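Local coordinates for trypsin-resistant surface T6 protein (Streptococcus pyogenes serotype M6, PDB 4P0D) that serves as the backbone pilin of the group A streptococcal pilus, probably polymerised by sortase into a shaft attached to the cell wall, at residues 150-155 with 174-179; 169-174 with 260-265; 204-209 with 236-241. The protein carries 1 engineered substitution. All blocks are in the same frame, centred on the assembly; numbering follows the deposited sequence. Where two conformers were deposited one is given.

From the N terminus, strand 139-155 meets the next long strand of the chain in contact 1, where 150-155 pairs with 174-179 and closes a short loop. Segment 169-174, inside that loop save for its last residue, then waits for its partner at 260-265, so contact 2 crosses contact 1; the two share Y174. Contact 3 joins 204-209 to 236-241, in series after contact 1 and wholly within the long excursion that contact 2 closes. Together they illustrate how a beta-rich pilin domain is assembled: strand 171-179 becomes the middle of a triplet with 139-155 and 258-265, while 202-213, beside 258-265, turns a corner whose F206 packs on strand 231-238.

Contact 1 of 3, residues 150-155 with 174-179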
loop_
_atom_site.group_PDB
_atom_site.type_symbol
_atom_site.label_atom_id
_atom_site.label_comp_id
_atom_site.label_asym_id
_atom_site.label_seq_id
_atom_site.Cartn_x
_atom_site.Cartn_y
_atom_site.Cartn_z
ATOM N N ILE A 150 7.517 0.754 4.173
ATOM C CA ILE A 150 6.857 -0.225 3.328
ATOM C C ILE A 150 7.064 0.212 1.891
ATOM O O ILE A 150 6.925 1.394 1.593
ATOM C CB ILE A 150 5.361 -0.345 3.653
ATOM C CG1 ILE A 150 4.714 -1.443 2.814
ATOM C CG2 ILE A 150 4.622 0.971 3.428
ATOM C CD1 ILE A 150 3.248 -1.635 3.140
ATOM N N THR A 151 7.404 -0.745 1.027
ATOM C CA THR A 151 7.648 -0.497 -0.395
ATOM C C THR A 151 6.835 -1.493 -1.206
ATOM O O THR A 151 6.916 -2.699 -0.958
ATOM C CB THR A 151 9.140 -0.680 -0.742
ATOM O OG1 THR A 151 9.929 0.149 0.104
ATOM C CG2 THR A 151 9.450 -0.308 -2.191
ATOM N N LYS A 152 6.047 -0.987 -2.154
ATOM C CA LYS A 152 5.264 -1.834 -3.026
ATOM C C LYS A 152 5.743 -1.746 -4.468
ATOM O O LYS A 152 6.024 -0.661 -4.988
ATOM C CB LYS A 152 3.781 -1.488 -2.964
ATOM C CG LYS A 152 2.938 -2.427 -3.829
ATOM C CD LYS A 152 1.490 -2.539 -3.407
ATOM C CE LYS A 152 0.674 -1.367 -3.924
ATOM N NZ LYS A 152 -0.784 -1.648 -4.062
ATOM N N LYS A 153 5.812 -2.906 -5.108
ATOM C CA LYS A 153 6.175 -3.000 -6.497
ATOM C C LYS A 153 5.114 -3.796 -7.262
ATOM O O LYS A 153 4.403 -4.619 -6.682
ATOM C CB LYS A 153 7.524 -3.695 -6.638
ATOM C CG LYS A 153 8.741 -2.880 -6.220
ATOM C CD LYS A 153 9.969 -3.782 -6.296
ATOM C CE LYS A 153 11.204 -3.166 -5.656
ATOM N NZ LYS A 153 12.047 -2.434 -6.643
ATOM N N VAL A 154 5.027 -3.536 -8.564
ATOM C CA VAL A 154 4.129 -4.252 -9.448
ATOM C C VAL A 154 4.870 -4.681 -10.712
ATOM O O VAL A 154 5.720 -3.957 -11.225
ATOM C CB VAL A 154 2.835 -3.462 -9.776
ATOM C CG1 VAL A 154 3.106 -2.181 -10.554
ATOM C CG2 VAL A 154 1.848 -4.339 -10.526
ATOM N N THR A 155 4.569 -5.892 -11.175
ATOM C CA THR A 155 5.087 -6.359 -12.452
ATOM C C THR A 155 3.940 -6.983 -13.228
ATOM O O THR A 155 2.857 -7.171 -12.680
ATOM C CB THR A 155 6.207 -7.375 -12.256
ATOM O OG1 THR A 155 5.710 -8.489 -11.490
ATOM C CG2 THR A 155 7.403 -6.700 -11.535
ATOM N N TYR A 174 1.910 -8.111 -7.531
ATOM C CA TYR A 174 2.330 -7.123 -6.564
ATOM C C TYR A 174 3.197 -7.783 -5.490
ATOM O O TYR A 174 3.026 -8.951 -5.150
ATOM C CB TYR A 174 1.111 -6.508 -5.904
ATOM C CG TYR A 174 0.232 -5.692 -6.810
ATOM C CD1 TYR A 174 -0.779 -6.285 -7.562
ATOM C CD2 TYR A 174 0.395 -4.320 -6.905
ATOM C CE1 TYR A 174 -1.593 -5.524 -8.377
ATOM C CE2 TYR A 174 -0.414 -3.551 -7.725
ATOM C CZ TYR A 174 -1.402 -4.153 -8.454
ATOM O OH TYR A 174 -2.197 -3.375 -9.247
ATOM N N SER A 175 4.124 -7.005 -4.961
ATOM C CA SER A 175 5.051 -7.461 -3.929
ATOM C C SER A 175 5.308 -6.346 -2.915
ATOM O O SER A 175 5.448 -5.173 -3.289
ATOM C CB SER A 175 6.359 -7.942 -4.554
ATOM O OG SER A 175 7.026 -6.897 -5.221
ATOM N N LEU A 176 5.336 -6.724 -1.641
ATOM C CA LEU A 176 5.579 -5.788 -0.563
ATOM C C LEU A 176 6.826 -6.205 0.175
ATOM O O LEU A 176 7.023 -7.390 0.454
ATOM C CB LEU A 176 4.427 -5.794 0.426
ATOM C CG LEU A 176 3.041 -5.389 -0.030
ATOM C CD1 LEU A 176 2.036 -5.628 1.096
ATOM C CD2 LEU A 176 3.024 -3.928 -0.455
ATOM N N THR A 177 7.689 -5.247 0.479
ATOM C CA THR A 177 8.748 -5.477 1.464
ATOM C C THR A 177 8.635 -4.381 2.517
ATOM O O THR A 177 8.088 -3.310 2.250
ATOM C CB THR A 177 10.143 -5.453 0.845
ATOM O OG1 THR A 177 10.410 -4.145 0.351
ATOM C CG2 THR A 177 10.258 -6.483 -0.307
ATOM N N PHE A 178 9.137 -4.638 3.714
ATOM C CA PHE A 178 9.081 -3.623 4.752
ATOM C C PHE A 178 10.174 -3.736 5.798
ATOM O O PHE A 178 10.775 -4.803 5.966
ATOM C CB PHE A 178 7.688 -3.557 5.390
ATOM C CG PHE A 178 7.182 -4.854 5.936
ATOM C CD1 PHE A 178 6.652 -5.825 5.095
ATOM C CD2 PHE A 178 7.186 -5.082 7.309
ATOM C CE1 PHE A 178 6.164 -7.016 5.610
ATOM C CE2 PHE A 178 6.700 -6.270 7.838
ATOM C CZ PHE A 178 6.188 -7.237 6.985
ATOM N N GLU A 179 10.455 -2.606 6.457
ATOM C CA GLU A 179 11.406 -2.559 7.567
ATOM C C GLU A 179 10.603 -2.514 8.850
ATOM O O GLU A 179 9.674 -1.742 8.970
ATOM C CB GLU A 179 12.336 -1.341 7.448
ATOM C CG GLU A 179 13.190 -1.407 6.191
ATOM C CD GLU A 179 13.954 -0.132 5.891
ATOM O OE1 GLU A 179 13.332 0.902 5.536
ATOM O OE2 GLU A 179 15.193 -0.195 5.982
HETATM O O HOH W 1 10.290 -0.850 2.684
HETATM O O HOH W 2 6.101 -7.311 -8.115
#
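V154 and Y174 lie side by side and point the same way, with CG2 of V154 over one face of the tyrosine ring, 3.8 Å from its centroid and shifted toward the rim. Having this methyl anti to the valine's backbone N is what places it there. K152 runs at a slant past two neighbours on the same buried face: its CB lies 3.6 Å from CD2 of L176, and its CD 4.1 Å from CD2 of Y174. The lysine chain bends at chi3 (81°) before NZ, which is bonded covalently to CG of N278, an intramolecular isopeptide cross-link as in other Gram-positive pilins, and is hydrogen-bonded to OD2 of D196. I150 meets L176 through CD1 and CD2, 4.3 Å apart. The other face carries T151, K153, S175 and T177, where OG of S175 comes within 3.5 Å of CB of K153. Four backbone bonds join the antiparallel pair, among them T151 N to T177 O at 2.9 Å. Strand 171-179 continues the sheet to 258-265 on its far side, strand 276-285 lies against the buried face with A280 touching I150, K152 and L176, and OD2 of D312 in strand 307-316 accepts a hydrogen bond from K152 N.

Contact 2 of 3, residues 169-174 with 260-265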
loop_
_atom_site.group_PDB
_atom_site.type_symbol
_atom_site.label_atom_id
_atom_site.label_comp_id
_atom_site.label_asym_id
_atom_site.label_seq_id
_atom_site.Cartn_x
_atom_site.Cartn_y
_atom_site.Cartn_z
ATOM N N GLY A 169 -8.018 -7.938 -18.656
ATOM C CA GLY A 169 -7.688 -9.360 -18.552
ATOM C C GLY A 169 -6.247 -9.656 -18.187
ATOM O O GLY A 169 -5.890 -10.810 -18.081
ATOM N N SER A 170 -5.419 -8.636 -17.957
ATOM C CA SER A 170 -4.025 -8.858 -17.552
ATOM C C SER A 170 -3.887 -9.165 -16.055
ATOM O O SER A 170 -4.522 -8.525 -15.223
ATOM C CB SER A 170 -3.180 -7.631 -17.890
ATOM O OG SER A 170 -3.159 -7.381 -19.287
ATOM N N VAL A 171 -3.048 -10.131 -15.711
ATOM C CA VAL A 171 -2.764 -10.430 -14.307
ATOM C C VAL A 171 -1.530 -9.635 -13.874
ATOM O O VAL A 171 -0.454 -9.708 -14.487
ATOM C CB VAL A 171 -2.564 -11.938 -14.059
ATOM C CG1 VAL A 171 -1.936 -12.214 -12.709
ATOM C CG2 VAL A 171 -3.894 -12.672 -14.173
ATOM N N LEU A 172 -1.704 -8.866 -12.810
ATOM C CA LEU A 172 -0.628 -8.033 -12.269
ATOM C C LEU A 172 -0.126 -8.618 -10.958
ATOM O O LEU A 172 -0.938 -9.080 -10.130
ATOM C CB LEU A 172 -1.145 -6.610 -12.052
ATOM C CG LEU A 172 -1.677 -5.901 -13.302
ATOM C CD1 LEU A 172 -2.019 -4.464 -12.996
ATOM C CD2 LEU A 172 -0.665 -5.928 -14.421
ATOM N N SER A 173 1.184 -8.591 -10.768
ATOM C CA SER A 173 1.834 -9.259 -9.641
ATOM C C SER A 173 2.439 -8.197 -8.739
ATOM O O SER A 173 3.349 -7.489 -9.130
ATOM C CB SER A 173 2.914 -10.226 -10.120
ATOM O OG SER A 173 2.316 -11.267 -10.886
ATOM N N TYR A 174 1.910 -8.111 -7.531
ATOM C CA TYR A 174 2.330 -7.123 -6.564
ATOM C C TYR A 174 3.197 -7.783 -5.490
ATOM O O TYR A 174 3.026 -8.951 -5.150
ATOM C CB TYR A 174 1.111 -6.508 -5.904
ATOM C CG TYR A 174 0.232 -5.692 -6.810
ATOM C CD1 TYR A 174 -0.779 -6.285 -7.562
ATOM C CD2 TYR A 174 0.395 -4.320 -6.905
ATOM C CE1 TYR A 174 -1.593 -5.524 -8.377
ATOM C CE2 TYR A 174 -0.414 -3.551 -7.725
ATOM C CZ TYR A 174 -1.402 -4.153 -8.454
ATOM O OH TYR A 174 -2.197 -3.375 -9.247
ATOM N N SER A 260 3.603 -11.368 -1.411
ATOM C CA SER A 260 3.235 -11.243 -2.810
ATOM C C SER A 260 1.765 -11.566 -3.021
ATOM O O SER A 260 1.161 -12.315 -2.249
ATOM C CB SER A 260 4.130 -12.141 -3.667
ATOM O OG SER A 260 5.430 -11.628 -3.572
ATOM N N TYR A 261 1.184 -10.967 -4.051
ATOM C CA TYR A 261 -0.201 -11.245 -4.416
ATOM C C TYR A 261 -0.510 -10.736 -5.815
ATOM O O TYR A 261 0.249 -9.964 -6.390
ATOM C CB TYR A 261 -1.177 -10.660 -3.401
ATOM C CG TYR A 261 -0.862 -9.253 -2.960
ATOM C CD1 TYR A 261 0.070 -9.002 -1.954
ATOM C CD2 TYR A 261 -1.507 -8.163 -3.543
ATOM C CE1 TYR A 261 0.354 -7.701 -1.541
ATOM C CE2 TYR A 261 -1.228 -6.868 -3.143
ATOM C CZ TYR A 261 -0.316 -6.640 -2.143
ATOM O OH TYR A 261 -0.072 -5.336 -1.754
ATOM N N LYS A 262 -1.625 -11.189 -6.361
ATOM C CA LYS A 262 -1.981 -10.859 -7.723
ATOM C C LYS A 262 -3.348 -10.260 -7.803
ATOM O O LYS A 262 -4.191 -10.536 -6.961
ATOM C CB LYS A 262 -1.974 -12.122 -8.557
ATOM C CG LYS A 262 -0.595 -12.692 -8.802
ATOM C CD LYS A 262 -0.791 -13.982 -9.569
ATOM C CE LYS A 262 0.498 -14.650 -9.959
ATOM N NZ LYS A 262 0.091 -15.894 -10.696
ATOM N N ALA A 263 -3.582 -9.478 -8.850
ATOM C CA ALA A 263 -4.901 -9.050 -9.206
ATOM C C ALA A 263 -5.050 -9.026 -10.722
ATOM O O ALA A 263 -4.060 -8.948 -11.445
ATOM C CB ALA A 263 -5.210 -7.699 -8.599
ATOM N N VAL A 264 -6.283 -9.122 -11.212
ATOM C CA VAL A 264 -6.528 -9.122 -12.659
ATOM C C VAL A 264 -7.404 -7.940 -13.085
ATOM O O VAL A 264 -8.448 -7.664 -12.476
ATOM C CB VAL A 264 -7.197 -10.429 -13.120
ATOM C CG1 VAL A 264 -8.579 -10.550 -12.513
ATOM C CG2 VAL A 264 -7.267 -10.483 -14.640
ATOM N N VAL A 265 -6.988 -7.284 -14.165
ATOM C CA VAL A 265 -7.602 -6.041 -14.625
ATOM C C VAL A 265 -8.971 -6.421 -15.170
ATOM O O VAL A 265 -9.079 -7.321 -16.005
ATOM C CB VAL A 265 -6.737 -5.359 -15.721
ATOM C CG1 VAL A 265 -7.364 -4.052 -16.212
ATOM C CG2 VAL A 265 -5.338 -5.092 -15.214
#
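Y174 sets its CB over one face of the Y261 ring, 4.0 Å from the centroid, and its own ring leads away from Y261, toward A263. The two ring planes are only 13° apart, yet their centroids are 5.9 Å from each other, so the rings are slid apart, with very little overlap, and the CH-pi contact carries the meeting. In Y261, CG stands between the backbone N and the carbonyl carbon (chi1 44°), a setting that brings the ring in toward its partner strand. The carbonyl O of Y261 does double duty: it accepts a hydrogen bond from the backbone N of Y174 at 2.7 Å and lies at the edge of the Y174 ring, in its plane. On this same side A263 offers CB to CE1 of Y174 at 4.2 Å, and L172 CD1 reaches V265 CG2 at 4.0 Å.

On the reverse face the K262 chain, extended beyond CG, slants past V171, its CD 3.8 Å from V171 CG1, and runs by S173 OG. The ladder of backbone bonds goes on beyond the regular strand to G169, whose N reaches V265 O at 2.9 Å; its positive phi (86°) would push a CB against the preceding carbonyl, which suits glycine.

In the second shell, the hydroxyl of Y261 is hydrogen-bonded to D196, the acid that also holds K152 at the isopeptide cross-link, and F243 meets the Y261 ring edge-to-face. OG of S170 is held by S167. Strand 139-155 flanks 171-179 on one side, strand 202-213 takes the outer edge of 258-265, and strand 431-434 packs on V171 and V264 through Y433, bringing the C-terminal part of the chain against this end of the pair.

Contact 3 of 3, residues 204-209 with 236-241; sequences FNFNSL and AKEVNN
E238 sets its CB over the ring of F206 and carries the rest of its chain past the rim. CB of E238 lies 3.8 Å from the F206 ring centroid, displaced toward CG and CD1. CG, anti to the backbone N (chi1 -173°), heads for the root of the phenylalanine, and this CG of E238 comes 3.8 Å from F206 CB. CD of E238 follows, 3.6 Å from F206 CB. The carboxylate is turned nearly parallel to the ring (planes 12° apart), but in a layer above it and beyond the rim, over F206 CB; OE1 of E238 is 3.5 Å from F206 CB. OE2 of E238 accepts a hydrogen bond from a water at 2.8 Å, and this water donates as well to the carbonyl O of F204 and accepts from the backbone N of F206. One water thus ties the acid to the backbone where the chain starts to turn.

CZ of F206 approaches A236 CB, and the carbonyl O of A236 lies at the ring edge. The same methyl of A236 also touches L209 CD2 at 3.8 Å. At the opposite end of the contact, N241 OD1 accepts a hydrogen bond from the backbone N of F204 at 2.9 Å, with the donor tilted from the carbonyl plane; ND2 of N241 is held by the backbone oxygens of L202 and M198, which fixes the rotation of the amide.

Two overlapping type I turns, N205 to S208 and F206 to L209, make the corner on which F206 stands. At its start, N205 pairs by backbone bonds with K262 of strand 258-265, and S208 OG binds the N of K262. On the other side of F206, K237 pairs with N244 of strand 242-247, and strand 225-228 borders 231-238.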
loop_
_atom_site.group_PDB
_atom_site.type_symbol
_atom_site.label_atom_id
_atom_site.label_comp_id
_atom_site.label_asym_id
_atom_site.label_seq_id
_atom_site.Cartn_x
_atom_site.Cartn_y
_atom_site.Cartn_z
ATOM N N PHE A 204 -8.776 -8.439 -6.826
ATOM C CA PHE A 204 -7.786 -9.059 -5.941
ATOM C C PHE A 204 -8.024 -10.545 -5.820
ATOM O O PHE A 204 -9.169 -10.957 -5.695
ATOM C CB PHE A 204 -7.901 -8.438 -4.548
ATOM C CG PHE A 204 -7.021 -9.085 -3.518
ATOM C CD1 PHE A 204 -5.642 -8.961 -3.586
ATOM C CD2 PHE A 204 -7.574 -9.812 -2.470
ATOM C CE1 PHE A 204 -4.825 -9.566 -2.642
ATOM C CE2 PHE A 204 -6.762 -10.396 -1.515
ATOM C CZ PHE A 204 -5.393 -10.277 -1.595
ATOM N N ASN A 205 -6.950 -11.334 -5.866
ATOM C CA ASN A 205 -7.030 -12.782 -5.693
ATOM C C ASN A 205 -6.406 -13.185 -4.367
ATOM O O ASN A 205 -5.183 -13.322 -4.262
ATOM C CB ASN A 205 -6.319 -13.526 -6.839
ATOM C CG ASN A 205 -6.546 -15.046 -6.789
ATOM O OD1 ASN A 205 -6.882 -15.621 -5.754
ATOM N ND2 ASN A 205 -6.373 -15.691 -7.921
ATOM N N PHE A 206 -7.248 -13.398 -3.361
ATOM C CA PHE A 206 -6.752 -13.748 -2.027
ATOM C C PHE A 206 -5.964 -15.053 -2.030
ATOM O O PHE A 206 -4.954 -15.169 -1.357
ATOM C CB PHE A 206 -7.906 -13.827 -1.038
ATOM C CG PHE A 206 -7.479 -14.142 0.359
ATOM C CD1 PHE A 206 -6.739 -13.227 1.093
ATOM C CD2 PHE A 206 -7.800 -15.361 0.943
ATOM C CE1 PHE A 206 -6.349 -13.500 2.393
ATOM C CE2 PHE A 206 -7.397 -15.654 2.243
ATOM C CZ PHE A 206 -6.671 -14.717 2.969
ATOM N N ASN A 207 -6.434 -16.022 -2.809
ATOM C CA ASN A 207 -5.760 -17.296 -2.971
ATOM C C ASN A 207 -4.341 -17.182 -3.529
ATOM O O ASN A 207 -3.550 -18.099 -3.343
ATOM C CB ASN A 207 -6.606 -18.248 -3.852
ATOM N N SER A 208 -4.022 -16.072 -4.212
ATOM C CA SER A 208 -2.669 -15.835 -4.715
ATOM C C SER A 208 -1.708 -15.324 -3.642
ATOM O O SER A 208 -0.543 -15.218 -3.902
ATOM C CB SER A 208 -2.677 -14.823 -5.861
ATOM O OG SER A 208 -2.957 -13.514 -5.383
ATOM N N LEU A 209 -2.205 -14.985 -2.459
ATOM C CA LEU A 209 -1.376 -14.359 -1.420
ATOM C C LEU A 209 -0.297 -15.314 -0.945
ATOM O O LEU A 209 -0.579 -16.447 -0.553
ATOM C CB LEU A 209 -2.243 -13.907 -0.230
ATOM C CG LEU A 209 -1.585 -13.155 0.935
ATOM C CD1 LEU A 209 -1.069 -11.790 0.488
ATOM C CD2 LEU A 209 -2.578 -12.991 2.093
ATOM N N ALA A 236 -3.820 -14.022 8.076
ATOM C CA ALA A 236 -4.314 -13.235 6.980
ATOM C C ALA A 236 -5.805 -13.425 6.828
ATOM O O ALA A 236 -6.328 -14.525 7.109
ATOM C CB ALA A 236 -3.621 -13.671 5.704
ATOM N N LYS A 237 -6.469 -12.377 6.338
ATOM C CA LYS A 237 -7.898 -12.412 6.038
ATOM C C LYS A 237 -8.226 -11.541 4.834
ATOM O O LYS A 237 -7.680 -10.444 4.677
ATOM C CB LYS A 237 -8.697 -11.934 7.245
ATOM C CG LYS A 237 -10.207 -12.115 7.172
ATOM C CD LYS A 237 -10.857 -11.358 8.338
ATOM C CE LYS A 237 -12.258 -11.857 8.595
ATOM N NZ LYS A 237 -13.122 -11.616 7.410
ATOM N N GLU A 238 -9.124 -12.049 3.993
ATOM C CA GLU A 238 -9.625 -11.322 2.849
ATOM C C GLU A 238 -10.674 -10.321 3.310
ATOM O O GLU A 238 -11.661 -10.700 3.945
ATOM C CB GLU A 238 -10.244 -12.282 1.833
ATOM C CG GLU A 238 -10.636 -11.621 0.518
ATOM C CD GLU A 238 -11.200 -12.595 -0.515
ATOM O OE1 GLU A 238 -11.340 -13.788 -0.194
ATOM O OE2 GLU A 238 -11.472 -12.166 -1.653
ATOM N N VAL A 239 -10.469 -9.053 2.976
ATOM C CA VAL A 239 -11.385 -7.987 3.363
ATOM C C VAL A 239 -11.535 -7.030 2.191
ATOM O O VAL A 239 -10.547 -6.500 1.692
ATOM C CB VAL A 239 -10.858 -7.199 4.587
ATOM C CG1 VAL A 239 -11.836 -6.099 4.988
ATOM C CG2 VAL A 239 -10.617 -8.147 5.748
ATOM N N ASN A 240 -12.783 -6.809 1.787
ATOM C CA ASN A 240 -13.123 -6.045 0.580
ATOM C C ASN A 240 -12.312 -6.553 -0.637
ATOM O O ASN A 240 -12.300 -7.751 -0.886
ATOM C CB ASN A 240 -12.975 -4.545 0.847
ATOM C CG ASN A 240 -13.914 -4.064 1.943
ATOM O OD1 ASN A 240 -15.129 -4.257 1.865
ATOM N ND2 ASN A 240 -13.356 -3.446 2.976
ATOM N N ASN A 241 -11.632 -5.677 -1.360
ATOM C CA ASN A 241 -10.870 -6.083 -2.541
ATOM C C ASN A 241 -9.393 -6.129 -2.170
ATOM O O ASN A 241 -8.550 -5.480 -2.803
ATOM C CB ASN A 241 -11.127 -5.078 -3.664
ATOM C CG ASN A 241 -10.680 -5.574 -5.026
ATOM O OD1 ASN A 241 -10.598 -6.761 -5.282
ATOM N ND2 ASN A 241 -10.419 -4.641 -5.912
HETATM O O HOH W 3 -9.972 -12.960 -3.893
HETATM O O HOH W 4 -11.634 -9.916 -5.157
#